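Local coordinates for polysaccharide deacetylase-like protein (Bacillus anthracis, PDB 4V33) that probably removes acetyl groups from cell-wall polysaccharides as a zinc-dependent deacetylase and is required for osmotic stability and cell-shape maintenance, at residues 158-161 with 162-165; 269-272 with 273-276; 304-308 with 309-313. All blocks are in the same frame, centred on the assembly; numbering follows the deposited sequence.

Contact 1: 158-161 with 162-165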
loop_
_atom_site.group_PDB
_atom_site.type_symbol
_atom_site.label_atom_id
_atom_site.label_comp_id
_atom_site.label_asym_id
_atom_site.label_seq_id
_atom_site.Cartn_x
_atom_site.Cartn_y
_atom_site.Cartn_z
ATOM N N GLN A 158 -28.102 9.900 15.189
ATOM C CA GLN A 158 -28.503 8.603 14.666
ATOM C C GLN A 158 -27.258 7.789 14.348
ATOM O O GLN A 158 -26.359 8.271 13.661
ATOM C CB GLN A 158 -29.338 8.777 13.396
ATOM C CG GLN A 158 -30.281 9.973 13.425
ATOM C CD GLN A 158 -31.356 9.854 14.486
ATOM O OE1 GLN A 158 -31.905 8.774 14.712
ATOM N NE2 GLN A 158 -31.662 10.967 15.145
ATOM N N GLY A 159 -27.203 6.560 14.850
ATOM C CA GLY A 159 -26.068 5.694 14.594
ATOM C C GLY A 159 -25.011 5.755 15.684
ATOM O O GLY A 159 -25.207 6.398 16.718
ATOM N N ILE A 160 -23.891 5.077 15.451
ATOM C CA ILE A 160 -22.810 5.010 16.430
ATOM C C ILE A 160 -21.835 6.163 16.207
ATOM O O ILE A 160 -21.098 6.178 15.226
ATOM C CB ILE A 160 -22.046 3.683 16.332
ATOM C CG1 ILE A 160 -23.001 2.500 16.519
ATOM C CG2 ILE A 160 -20.932 3.630 17.355
ATOM C CD1 ILE A 160 -23.727 2.519 17.840
ATOM N N LYS A 161 -21.845 7.113 17.140
ATOM C CA LYS A 161 -21.126 8.380 17.000
ATOM C C LYS A 161 -19.665 8.240 16.583
ATOM O O LYS A 161 -19.205 8.926 15.670
ATOM C CB LYS A 161 -21.230 9.168 18.308
ATOM C CG LYS A 161 -20.617 10.550 18.272
ATOM C CD LYS A 161 -20.941 11.264 19.581
ATOM C CE LYS A 161 -20.277 12.607 19.697
ATOM N NZ LYS A 161 -20.649 13.196 21.017
ATOM N N ASP A 162 -18.943 7.343 17.243
ATOM C CA ASP A 162 -17.517 7.162 16.977
ATOM C C ASP A 162 -17.212 6.830 15.515
ATOM O O ASP A 162 -16.135 7.139 15.005
ATOM C CB ASP A 162 -16.942 6.082 17.899
ATOM C CG ASP A 162 -15.507 5.742 17.567
ATOM O OD1 ASP A 162 -14.616 6.587 17.794
ATOM O OD2 ASP A 162 -15.259 4.625 17.063
ATOM N N LEU A 163 -18.179 6.204 14.846
ATOM C CA LEU A 163 -17.987 5.759 13.471
ATOM C C LEU A 163 -18.307 6.832 12.435
ATOM O O LEU A 163 -18.260 6.561 11.235
ATOM C CB LEU A 163 -18.833 4.515 13.200
ATOM C CG LEU A 163 -18.480 3.306 14.065
ATOM C CD1 LEU A 163 -19.384 2.128 13.709
ATOM C CD2 LEU A 163 -17.028 2.930 13.900
ATOM N N PHE A 164 -18.634 8.044 12.890
ATOM C CA PHE A 164 -18.881 9.168 11.986
ATOM C C PHE A 164 -17.725 10.151 11.956
ATOM O O PHE A 164 -17.371 10.717 12.985
ATOM C CB PHE A 164 -20.124 9.945 12.412
ATOM C CG PHE A 164 -21.415 9.239 12.115
ATOM C CD1 PHE A 164 -21.817 8.166 12.879
ATOM C CD2 PHE A 164 -22.224 9.660 11.069
ATOM C CE1 PHE A 164 -23.017 7.507 12.606
ATOM C CE2 PHE A 164 -23.423 9.008 10.793
ATOM C CZ PHE A 164 -23.811 7.935 11.562
ATOM N N VAL A 165 -17.160 10.374 10.777
ATOM C CA VAL A 165 -16.216 11.476 10.568
ATOM C C VAL A 165 -16.912 12.497 9.669
ATOM O O VAL A 165 -17.458 12.145 8.632
ATOM C CB VAL A 165 -14.898 10.967 9.943
ATOM C CG1 VAL A 165 -14.012 12.124 9.459
ATOM C CG2 VAL A 165 -14.148 10.095 10.944
#
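Two backbone bonds, from Leu-163 N to Ile-160 O at 2.9 Å and from Phe-164 N to Lys-161 O at 3.0 Å, wind residues 160-164 into a short 3-10 turn that runs straight into a strand. Each is a three-residue step. Phe-164 then folds back over the entry to the turn. With CG set anti to its own carbonyl carbon (chi1 -74°), the ring reaches back along the chain, and its CD1 comes to 3.2 Å from Ile-160 O, close to the ring plane. That oxygen thus accepts from the amide of Leu-163 and also lies against the edge of the ring. Further out, the CZ corner lies 3.3 Å from Gln-158 O, which approaches the ring obliquely. Between these two points the chain passes close to the ring at Gly-159, whose C lies 4.1 Å from Phe-164 CE1, again at an oblique approach. Away from the ring, Ile-160 and Leu-163 run side by side in the same direction, Ile-160 CB resting 4.0 Å from Leu-163 CD1. Asp-162 OD1 is hydrogen-bonded to His-347 ND1, outside the turn. Tyr-155 sets its ring edge-to-face with that of Phe-164 and bonds its hydroxyl to Gly-159 O. The side chain of Leu-163 is about 7 Å from the bound zinc ion, and strand 164-165, parallel to strand 151-152, leads directly into helix 167-179.

Contact 2: 269-272 with 273-276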
loop_
_atom_site.group_PDB
_atom_site.type_symbol
_atom_site.label_atom_id
_atom_site.label_comp_id
_atom_site.label_asym_id
_atom_site.label_seq_id
_atom_site.Cartn_x
_atom_site.Cartn_y
_atom_site.Cartn_z
ATOM N N ALA A 269 -20.972 -10.816 7.956
ATOM C CA ALA A 269 -21.026 -11.997 8.806
ATOM C C ALA A 269 -19.934 -12.027 9.861
ATOM O O ALA A 269 -18.802 -11.619 9.614
ATOM C CB ALA A 269 -20.929 -13.255 7.942
ATOM N N ASP A 270 -20.280 -12.556 11.036
ATOM C CA ASP A 270 -19.294 -12.802 12.077
ATOM C C ASP A 270 -18.590 -14.093 11.680
ATOM O O ASP A 270 -19.028 -15.187 12.026
ATOM C CB ASP A 270 -20.006 -12.955 13.426
ATOM C CG ASP A 270 -19.048 -13.045 14.593
ATOM O OD1 ASP A 270 -17.827 -12.876 14.392
ATOM O OD2 ASP A 270 -19.535 -13.271 15.725
ATOM N N LEU A 271 -17.512 -13.957 10.915
ATOM C CA LEU A 271 -16.946 -15.115 10.222
ATOM C C LEU A 271 -16.567 -16.338 11.073
ATOM O O LEU A 271 -16.810 -17.459 10.646
ATOM C CB LEU A 271 -15.787 -14.673 9.324
ATOM C CG LEU A 271 -16.226 -13.798 8.150
ATOM C CD1 LEU A 271 -15.029 -13.157 7.469
ATOM C CD2 LEU A 271 -17.025 -14.636 7.151
ATOM N N PRO A 272 -15.982 -16.134 12.272
ATOM C CA PRO A 272 -15.676 -17.329 13.073
ATOM C C PRO A 272 -16.908 -18.121 13.503
ATOM O O PRO A 272 -16.766 -19.280 13.889
ATOM C CB PRO A 272 -14.980 -16.745 14.308
ATOM C CG PRO A 272 -14.351 -15.492 13.812
ATOM C CD PRO A 272 -15.359 -14.926 12.847
ATOM N N LYS A 273 -18.094 -17.517 13.416
ATOM C CA LYS A 273 -19.318 -18.142 13.917
ATOM C C LYS A 273 -20.261 -18.659 12.830
ATOM O O LYS A 273 -21.346 -19.155 13.134
ATOM C CB LYS A 273 -20.079 -17.152 14.801
ATOM C CG LYS A 273 -19.287 -16.636 15.990
ATOM C CD LYS A 273 -18.916 -17.769 16.935
ATOM C CE LYS A 273 -18.223 -17.243 18.184
ATOM N NZ LYS A 273 -19.085 -16.290 18.943
ATOM N N ILE A 274 -19.869 -18.536 11.568
ATOM C CA ILE A 274 -20.733 -18.996 10.487
ATOM C C ILE A 274 -20.166 -20.251 9.833
ATOM O O ILE A 274 -19.007 -20.606 10.055
ATOM C CB ILE A 274 -20.934 -17.910 9.424
ATOM C CG1 ILE A 274 -19.607 -17.600 8.725
ATOM C CG2 ILE A 274 -21.481 -16.645 10.069
ATOM C CD1 ILE A 274 -19.681 -17.633 7.214
ATOM N N THR A 275 -20.988 -20.930 9.039
ATOM C CA THR A 275 -20.514 -22.093 8.288
ATOM C C THR A 275 -20.661 -21.910 6.782
ATOM O O THR A 275 -20.114 -22.702 6.005
ATOM C CB THR A 275 -21.256 -23.390 8.670
ATOM O OG1 THR A 275 -22.632 -23.282 8.288
ATOM C CG2 THR A 275 -21.152 -23.678 10.167
ATOM N N ASN A 276 -21.410 -20.893 6.365
ATOM C CA ASN A 276 -21.662 -20.692 4.940
ATOM C C ASN A 276 -20.595 -19.834 4.270
ATOM O O ASN A 276 -20.858 -18.734 3.768
ATOM C CB ASN A 276 -23.093 -20.178 4.673
ATOM C CG ASN A 276 -23.387 -18.849 5.346
ATOM O OD1 ASN A 276 -22.897 -18.557 6.441
ATOM N ND2 ASN A 276 -24.199 -18.030 4.685
HETATM O O HOH W 1 -17.995 -13.949 17.790
#
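Lys-273 meets Asp-270 twice, through its backbone and along its side chain. Its amide donates to Asp-270 O at 2.9 Å, closing a 3-10 turn through Leu-271 and Pro-272, while Asp-270 itself is the centre of an inverse gamma turn. The two side chains lie alongside each other and point the same way, Asp-270 OD2 being 3.4 Å from Lys-273 CG. Bends at chi2 and chi4 curl the lysine so that NZ stops 4.4 Å from OD2, too far for a salt bridge. One water spans the interval, donating to Asp-270 OD2 at 2.7 Å and accepting from Lys-273 NZ. The other carboxylate oxygen, OD1, is hydrogen-bonded to His-305 ND1, so both carboxylate oxygens are engaged, which probably limits rotation of the group. Ile-274 follows, with a long, weak bond from its amide to Leu-271 O. A chi1 of 65° brings its CG1 to 3.4 Å from Leu-271 O; chi2 of 129° then turns CD1 to 4.0 Å from Leu-271 CD2. The CG2 branch goes the other way, to the methyl of Ala-269 and to Asp-270 O. Beyond the isoleucine, Asn-276 takes the N-cap position of helix 277-292, where its side chain makes no capping bond but pairs ND2 with Glu-279. Such a loop, from a core beta strand to the next helix, belongs to the beta/alpha barrel-like fold of polysaccharide deacetylases; it also carries the zinc ligands His-264 and His-268, and residues 269-276 follow directly on the second.

Contact 3: 304-308 with 309-313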
loop_
_atom_site.group_PDB
_atom_site.type_symbol
_atom_site.label_atom_id
_atom_site.label_comp_id
_atom_site.label_asym_id
_atom_site.label_seq_id
_atom_site.Cartn_x
_atom_site.Cartn_y
_atom_site.Cartn_z
ATOM N N GLY A 304 -13.688 -7.134 12.740
ATOM C CA GLY A 304 -12.296 -7.504 12.937
ATOM C C GLY A 304 -12.142 -8.933 13.444
ATOM O O GLY A 304 -11.073 -9.318 13.925
ATOM N N HIS A 305 -13.207 -9.730 13.353
ATOM C CA HIS A 305 -13.172 -11.077 13.919
ATOM C C HIS A 305 -12.516 -12.063 12.971
ATOM O O HIS A 305 -12.982 -12.272 11.851
ATOM C CB HIS A 305 -14.575 -11.560 14.277
ATOM C CG HIS A 305 -15.149 -10.892 15.485
ATOM N ND1 HIS A 305 -16.415 -11.170 15.953
ATOM C CD2 HIS A 305 -14.635 -9.956 16.319
ATOM C CE1 HIS A 305 -16.656 -10.437 17.026
ATOM N NE2 HIS A 305 -15.593 -9.693 17.272
ATOM N N VAL A 306 -11.429 -12.668 13.425
ATOM C CA VAL A 306 -10.670 -13.565 12.567
ATOM C C VAL A 306 -9.921 -14.592 13.408
ATOM O O VAL A 306 -9.527 -14.320 14.541
ATOM C CB VAL A 306 -9.706 -12.762 11.643
ATOM C CG1 VAL A 306 -8.803 -11.841 12.465
ATOM C CG2 VAL A 306 -8.889 -13.693 10.745
ATOM N N ASP A 307 -9.784 -15.793 12.862
ATOM C CA ASP A 307 -8.963 -16.831 13.465
ATOM C C ASP A 307 -8.336 -17.636 12.329
ATOM O O ASP A 307 -8.546 -17.309 11.159
ATOM C CB ASP A 307 -9.776 -17.701 14.434
ATOM C CG ASP A 307 -10.980 -18.372 13.778
ATOM O OD1 ASP A 307 -10.957 -18.638 12.558
ATOM O OD2 ASP A 307 -11.957 -18.668 14.504
ATOM N N ASP A 308 -7.563 -18.666 12.655
ATOM C CA ASP A 308 -6.862 -19.420 11.620
ATOM C C ASP A 308 -7.819 -20.065 10.619
ATOM O O ASP A 308 -7.523 -20.128 9.425
ATOM C CB ASP A 308 -5.953 -20.489 12.236
ATOM C CG ASP A 308 -4.715 -19.898 12.887
ATOM O OD1 ASP A 308 -4.417 -18.707 12.649
ATOM O OD2 ASP A 308 -4.033 -20.638 13.632
ATOM N N LYS A 309 -8.961 -20.541 11.109
ATOM C CA LYS A 309 -9.972 -21.143 10.247
ATOM C C LYS A 309 -10.501 -20.127 9.238
ATOM O O LYS A 309 -10.639 -20.430 8.054
ATOM C CB LYS A 309 -11.127 -21.704 11.081
ATOM C CG LYS A 309 -12.367 -22.063 10.276
ATOM C CD LYS A 309 -12.186 -23.355 9.512
ATOM C CE LYS A 309 -13.400 -23.682 8.651
ATOM N NZ LYS A 309 -13.108 -24.768 7.676
ATOM N N VAL A 310 -10.797 -18.924 9.716
ATOM C CA VAL A 310 -11.297 -17.859 8.849
ATOM C C VAL A 310 -10.252 -17.447 7.818
ATOM O O VAL A 310 -10.586 -17.228 6.654
ATOM C CB VAL A 310 -11.777 -16.634 9.658
ATOM C CG1 VAL A 310 -12.116 -15.453 8.740
ATOM C CG2 VAL A 310 -12.991 -17.012 10.498
ATOM N N VAL A 311 -8.993 -17.337 8.241
ATOM C CA VAL A 311 -7.916 -17.014 7.304
ATOM C C VAL A 311 -7.824 -18.066 6.204
ATOM O O VAL A 311 -7.712 -17.731 5.025
ATOM C CB VAL A 311 -6.540 -16.874 8.004
ATOM C CG1 VAL A 311 -5.421 -16.725 6.972
ATOM C CG2 VAL A 311 -6.534 -15.678 8.930
ATOM N N ALA A 312 -7.884 -19.336 6.585
ATOM C CA ALA A 312 -7.793 -20.406 5.599
ATOM C C ALA A 312 -8.949 -20.378 4.596
ATOM O O ALA A 312 -8.750 -20.645 3.408
ATOM C CB ALA A 312 -7.701 -21.751 6.276
ATOM N N GLU A 313 -10.154 -20.057 5.068
ATOM C CA GLU A 313 -11.296 -19.956 4.166
ATOM C C GLU A 313 -11.141 -18.743 3.252
ATOM O O GLU A 313 -11.367 -18.827 2.041
ATOM C CB GLU A 313 -12.616 -19.871 4.949
ATOM C CG GLU A 313 -12.973 -21.138 5.723
ATOM C CD GLU A 313 -13.394 -22.296 4.830
ATOM O OE1 GLU A 313 -13.547 -22.103 3.607
ATOM O OE2 GLU A 313 -13.577 -23.413 5.361
#
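Asp-307 caps the N-terminus of helix 308-315 by folding its carboxylate back over the first turn, where OD1 accepts from Val-310 N at 2.9 Å. This is a classic Asp N-cap, and it is joined by a hydrophobic staple between Val-306 (N') and Val-311 (N4). The capping bond is close to straight (163°), and the amide meets OD1 nearly along the C-O axis. The acid reaches it because CG lies between the backbone N and the carbonyl carbon (chi1 58°), a rotamer that swings the carboxylate across the helix end. There the side chain crosses that of Val-310 at about a right angle, and the valine's CG2 methyl presses to 3.3 Å from OD1. The negative charge is probably favoured by the positive end of the helix dipole. Lys-309 adds CB alongside the same oxygen. The backbone of Asp-307 also takes part, its O receiving Val-311 N in the first regular helical bond; its own N is buried without any partner in the model.

On the flank of the cap, Val-306 slants across Val-310 and Val-311. Its CG2, anti to the backbone N, is the branch that touches both, wedged against Val-311 CG2 at 3.6 Å to make the staple and more loosely against Val-310 CG1. Val-310 and Val-306 both also touch Tyr-301, and Val-310 and Lys-309 touch Tyr-277 of helix 277-292. Lys-309, in the first turn, bends at chi2 and runs beside the helix to Glu-313, one turn further on, whose OE1 is engaged by Lys-316; the lysine's NZ meets Glu-313 OE2 on its anti lone pair, at 2.7 Å.

In the fold
Along the chain the three contacts come in series, all in the deacetylase-like domain, whose parallel sheet and adjoining loop supply the zinc ligands. Contact 1 stands apart, its centre about 25 Å from that of contact 2 and 27 Å from that of contact 3. Contacts 2 and 3 are neighbours, with centres about 9 Å apart, in the loops that lead to helices 277-292 and 308-315. These loops are bonded to each other, and Pro-272 packs on Asp-307 and Val-310. All three lie near the metal: the side chain of Leu-163 in contact 1 is about 7 Å from the zinc ion, that of Ala-269 in contact 2 about 10 Å and that of Val-306 in contact 3 about 13 Å.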